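Long-range contact in beta-hexosaminidase Amuc_2018 (Akkermansia muciniphila, PDB 6JEB), which hydrolyses terminal non-reducing N-acetylhexosamine residues from N-glycans and chitobiose as a zinc-binding family 20 glycoside hydrolase: residues Q195-K209 against M212-C226. Numbering follows the deposited sequence. Where two conformers were deposited one is given.
Sequences QALHAAYPEFFCFPK and MNVRTTAGNSKELVC. With ZN (zinc ion), chain B.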
# COMPACT_ATOMS: atom_id res chain seq x y z
N GLN A 195 19.21 -8.12 2.75
CA GLN A 195 20.16 -9.10 2.22
C GLN A 195 20.61 -8.73 0.81
O GLN A 195 21.77 -8.96 0.45
CB GLN A 195 19.61 -10.52 2.27
CG GLN A 195 20.66 -11.55 1.87
CD GLN A 195 20.27 -12.96 2.23
OE1 GLN A 195 19.56 -13.18 3.22
NE2 GLN A 195 20.72 -13.93 1.44
N ALA A 196 19.72 -8.15 -0.01
CA ALA A 196 20.12 -7.78 -1.36
C ALA A 196 21.17 -6.67 -1.33
O ALA A 196 22.17 -6.73 -2.06
CB ALA A 196 18.90 -7.39 -2.20
N LEU A 197 20.97 -5.67 -0.47
CA LEU A 197 21.96 -4.62 -0.31
C LEU A 197 23.29 -5.18 0.19
O LEU A 197 24.36 -4.75 -0.25
CB LEU A 197 21.43 -3.53 0.63
CG LEU A 197 22.33 -2.31 0.85
CD1 LEU A 197 22.61 -1.58 -0.46
CD2 LEU A 197 21.71 -1.37 1.89
N HIS A 198 23.24 -6.16 1.10
CA HIS A 198 24.47 -6.78 1.60
C HIS A 198 25.20 -7.53 0.49
O HIS A 198 26.43 -7.49 0.42
CB HIS A 198 24.15 -7.70 2.79
CG HIS A 198 25.36 -8.14 3.56
ND1 HIS A 198 25.40 -8.12 4.94
CD2 HIS A 198 26.57 -8.60 3.16
CE1 HIS A 198 26.58 -8.55 5.36
NE2 HIS A 198 27.31 -8.85 4.29
N ALA A 199 24.46 -8.23 -0.37
CA ALA A 199 25.09 -8.92 -1.49
C ALA A 199 25.88 -7.95 -2.36
O ALA A 199 26.99 -8.28 -2.83
CB ALA A 199 24.04 -9.66 -2.32
N ALA A 200 25.35 -6.74 -2.57
CA ALA A 200 26.02 -5.75 -3.41
C ALA A 200 27.10 -4.99 -2.66
O ALA A 200 28.20 -4.79 -3.19
CB ALA A 200 24.99 -4.76 -3.96
N TYR A 201 26.81 -4.55 -1.43
CA TYR A 201 27.67 -3.64 -0.67
C TYR A 201 27.84 -4.18 0.75
O TYR A 201 27.31 -3.61 1.72
CB TYR A 201 27.10 -2.22 -0.67
CG TYR A 201 27.16 -1.59 -2.05
CD1 TYR A 201 28.37 -1.17 -2.59
CD2 TYR A 201 26.01 -1.45 -2.83
CE1 TYR A 201 28.45 -0.63 -3.86
CE2 TYR A 201 26.08 -0.90 -4.11
CZ TYR A 201 27.30 -0.49 -4.61
OH TYR A 201 27.38 0.04 -5.87
N PRO A 202 28.57 -5.28 0.90
CA PRO A 202 28.78 -5.84 2.25
C PRO A 202 29.43 -4.85 3.19
O PRO A 202 29.23 -4.94 4.41
CB PRO A 202 29.67 -7.06 1.99
CG PRO A 202 30.36 -6.75 0.68
CD PRO A 202 29.32 -6.03 -0.13
N GLU A 203 30.21 -3.91 2.65
CA GLU A 203 30.88 -2.90 3.47
C GLU A 203 29.91 -1.99 4.22
O GLU A 203 30.36 -1.25 5.11
CB GLU A 203 31.83 -2.07 2.61
CG GLU A 203 31.15 -1.28 1.48
CD GLU A 203 31.22 -1.97 0.12
OE1 GLU A 203 31.06 -3.20 0.07
OE2 GLU A 203 31.45 -1.27 -0.90
N PHE A 204 28.61 -2.01 3.90
CA PHE A 204 27.65 -1.20 4.64
C PHE A 204 27.20 -1.85 5.95
O PHE A 204 26.41 -1.24 6.68
CB PHE A 204 26.39 -0.94 3.81
CG PHE A 204 26.61 -0.10 2.57
CD1 PHE A 204 27.82 0.52 2.30
CD2 PHE A 204 25.56 0.06 1.66
CE1 PHE A 204 27.99 1.30 1.13
CE2 PHE A 204 25.71 0.82 0.50
CZ PHE A 204 26.93 1.44 0.23
N PHE A 205 27.68 -3.05 6.26
CA PHE A 205 27.12 -3.87 7.33
C PHE A 205 28.15 -4.11 8.43
O PHE A 205 29.36 -4.05 8.20
CB PHE A 205 26.58 -5.19 6.77
CG PHE A 205 25.40 -4.98 5.86
CD1 PHE A 205 25.58 -4.52 4.56
CD2 PHE A 205 24.11 -5.16 6.34
CE1 PHE A 205 24.48 -4.26 3.74
CE2 PHE A 205 23.01 -4.93 5.52
CZ PHE A 205 23.19 -4.48 4.22
N CYS A 206 27.64 -4.40 9.64
CA CYS A 206 28.52 -4.61 10.79
C CYS A 206 29.48 -5.77 10.55
O CYS A 206 30.65 -5.71 10.97
CB CYS A 206 27.68 -4.90 12.04
SG CYS A 206 26.47 -3.62 12.47
N PHE A 207 29.00 -6.83 9.91
CA PHE A 207 29.78 -8.05 9.68
C PHE A 207 29.75 -8.33 8.18
O PHE A 207 28.95 -9.15 7.70
CB PHE A 207 29.25 -9.21 10.53
CG PHE A 207 29.41 -8.99 12.00
CD1 PHE A 207 30.61 -9.31 12.64
CD2 PHE A 207 28.39 -8.42 12.75
CE1 PHE A 207 30.78 -9.08 13.99
CE2 PHE A 207 28.55 -8.20 14.12
CZ PHE A 207 29.74 -8.54 14.74
N PRO A 208 30.62 -7.68 7.42
CA PRO A 208 30.59 -7.84 5.96
C PRO A 208 30.89 -9.28 5.55
O PRO A 208 31.83 -9.91 6.04
CB PRO A 208 31.68 -6.88 5.47
CG PRO A 208 31.81 -5.87 6.57
CD PRO A 208 31.59 -6.66 7.84
N LYS A 209 30.06 -9.79 4.64
CA LYS A 209 30.17 -11.15 4.13
C LYS A 209 30.23 -11.04 2.61
O LYS A 209 29.18 -11.01 1.94
CB LYS A 209 29.01 -12.01 4.61
CG LYS A 209 28.97 -12.16 6.14
CD LYS A 209 27.62 -12.72 6.60
CE LYS A 209 27.47 -12.67 8.10
NZ LYS A 209 27.35 -11.28 8.58
N MET A 212 27.99 -13.23 0.40
CA MET A 212 26.54 -13.16 0.51
C MET A 212 25.91 -13.02 -0.86
O MET A 212 26.37 -12.23 -1.69
CB MET A 212 26.17 -11.93 1.33
CG MET A 212 24.68 -11.74 1.50
SD MET A 212 24.03 -12.85 2.76
CE MET A 212 24.79 -12.16 4.23
N ASN A 213 24.84 -13.77 -1.10
CA ASN A 213 24.05 -13.66 -2.31
C ASN A 213 22.70 -13.06 -1.98
O ASN A 213 22.26 -13.07 -0.83
CB ASN A 213 23.86 -15.03 -2.97
CG ASN A 213 25.16 -15.66 -3.39
OD1 ASN A 213 26.03 -14.99 -3.95
ND2 ASN A 213 25.32 -16.94 -3.11
N VAL A 214 22.04 -12.53 -3.02
CA VAL A 214 20.67 -12.09 -2.85
C VAL A 214 19.82 -13.28 -2.41
O VAL A 214 20.00 -14.40 -2.89
CB VAL A 214 20.16 -11.44 -4.15
CG1 VAL A 214 18.69 -11.02 -4.02
CG2 VAL A 214 21.04 -10.24 -4.53
N ARG A 215 18.91 -13.04 -1.47
CA ARG A 215 18.18 -14.14 -0.86
C ARG A 215 17.21 -14.77 -1.85
O ARG A 215 16.57 -14.08 -2.65
CB ARG A 215 17.41 -13.64 0.37
CG ARG A 215 17.11 -14.74 1.38
CD ARG A 215 16.36 -14.18 2.58
NE ARG A 215 16.01 -15.20 3.55
CZ ARG A 215 16.74 -15.50 4.63
NH1 ARG A 215 17.89 -14.87 4.85
NH2 ARG A 215 16.32 -16.44 5.47
N THR A 216 17.11 -16.11 -1.80
CA THR A 216 16.22 -16.84 -2.69
C THR A 216 15.09 -17.53 -1.95
O THR A 216 14.29 -18.24 -2.57
CB THR A 216 17.00 -17.89 -3.50
OG1 THR A 216 17.53 -18.88 -2.61
CG2 THR A 216 18.14 -17.23 -4.27
N THR A 217 15.02 -17.35 -0.63
CA THR A 217 14.01 -17.96 0.21
C THR A 217 13.39 -16.87 1.07
O THR A 217 13.85 -15.73 1.10
CB THR A 217 14.63 -19.04 1.10
OG1 THR A 217 15.69 -18.46 1.88
CG2 THR A 217 15.19 -20.17 0.24
N ALA A 218 12.32 -17.23 1.78
CA ALA A 218 11.73 -16.34 2.76
C ALA A 218 12.50 -16.45 4.07
O ALA A 218 13.67 -16.85 4.08
CB ALA A 218 10.24 -16.66 2.95
N GLY A 219 11.88 -16.09 5.18
CA GLY A 219 12.58 -16.10 6.45
C GLY A 219 13.26 -14.77 6.73
O GLY A 219 13.37 -13.88 5.88
N ASN A 220 13.77 -14.67 7.95
CA ASN A 220 14.26 -13.41 8.49
C ASN A 220 15.77 -13.32 8.34
O ASN A 220 16.49 -14.29 8.59
CB ASN A 220 13.87 -13.30 9.97
CG ASN A 220 14.40 -12.03 10.64
OD1 ASN A 220 15.34 -12.09 11.45
ND2 ASN A 220 13.80 -10.89 10.33
N SER A 221 16.24 -12.16 7.91
CA SER A 221 17.66 -11.84 7.86
C SER A 221 18.02 -10.97 9.06
O SER A 221 17.28 -10.05 9.42
CB SER A 221 17.98 -11.08 6.58
OG SER A 221 19.30 -10.56 6.63
N LYS A 222 19.16 -11.27 9.69
CA LYS A 222 19.67 -10.48 10.80
C LYS A 222 20.60 -9.36 10.36
O LYS A 222 21.12 -8.63 11.21
CB LYS A 222 20.41 -11.37 11.80
CG LYS A 222 19.56 -12.48 12.41
CD LYS A 222 20.40 -13.37 13.33
CE LYS A 222 19.55 -14.45 13.98
NZ LYS A 222 20.36 -15.35 14.86
N GLU A 223 20.82 -9.20 9.05
CA GLU A 223 21.82 -8.25 8.54
C GLU A 223 21.28 -6.83 8.60
O GLU A 223 20.39 -6.45 7.83
CB GLU A 223 22.19 -8.63 7.11
CG GLU A 223 22.89 -9.96 6.99
CD GLU A 223 24.25 -9.96 7.67
OE1 GLU A 223 24.85 -8.88 7.81
OE2 GLU A 223 24.71 -11.05 8.08
N LEU A 224 21.83 -6.01 9.50
CA LEU A 224 21.46 -4.61 9.60
C LEU A 224 22.60 -3.74 9.09
O LEU A 224 23.78 -4.02 9.37
CB LEU A 224 21.16 -4.22 11.06
CG LEU A 224 20.13 -5.06 11.83
CD1 LEU A 224 19.78 -4.38 13.15
CD2 LEU A 224 18.87 -5.30 11.01
N VAL A 225 22.27 -2.67 8.36
CA VAL A 225 23.30 -1.69 8.03
C VAL A 225 23.91 -1.15 9.32
O VAL A 225 23.25 -1.05 10.36
CB VAL A 225 22.77 -0.55 7.13
CG1 VAL A 225 22.46 -1.07 5.73
CG2 VAL A 225 21.55 0.13 7.77
N CYS A 226 25.20 -0.83 9.26
CA CYS A 226 25.91 -0.36 10.44
C CYS A 226 25.85 1.16 10.51
O CYS A 226 26.42 1.83 9.64
CB CYS A 226 27.36 -0.82 10.41
SG CYS A 226 28.27 -0.28 11.88
ZN ZN B . 27.73 -1.91 13.46
O HOH W 1 20.86 -12.25 5.46
O HOH W 2 26.22 -7.43 9.57
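Lys209 NZ closes a salt bridge on Glu223 OE2 at 2.7 Å, meeting it on the syn side, while the same amine donates to Phe207 O. At the zinc ion, the SG atoms of Cys206 and Cys226 each bind at 2.3 Å, and Cys267 and Cys270 complete the site. Nearby, Cys226 N donates to Phe204 O (2.9 Å), next to the lone backbone bridge between Phe205 and Val225. At the far end Gln195, CG anti to N (chi1 -173°) and extended beyond, carries its amide out from the helix: NE2 gives a nearly straight bond to Asn213 O (2.9 Å), and OE1 takes Arg215 NH1 in the carbonyl plane plus a water shared with Ser221 OG. Arg215 also grips Ala218 O side-on through NE and NH2, so a methionine here would probably cost that carbonyl both bonds, leave Gln195 OE1 to its water, and hold the loop less firmly at Ala218. Outward, Met212 CE sits squarely over the His198 ring, 4.0 Å from its centroid, and Val225 CG1 lies over the Phe205 face. Ala196 and Ala199 pack on Val214. The loop lies against helix 195-200, whose Leu197 reaches helices 143-148 and 230-246, while Glu223 and Leu224 touch helix 262-266.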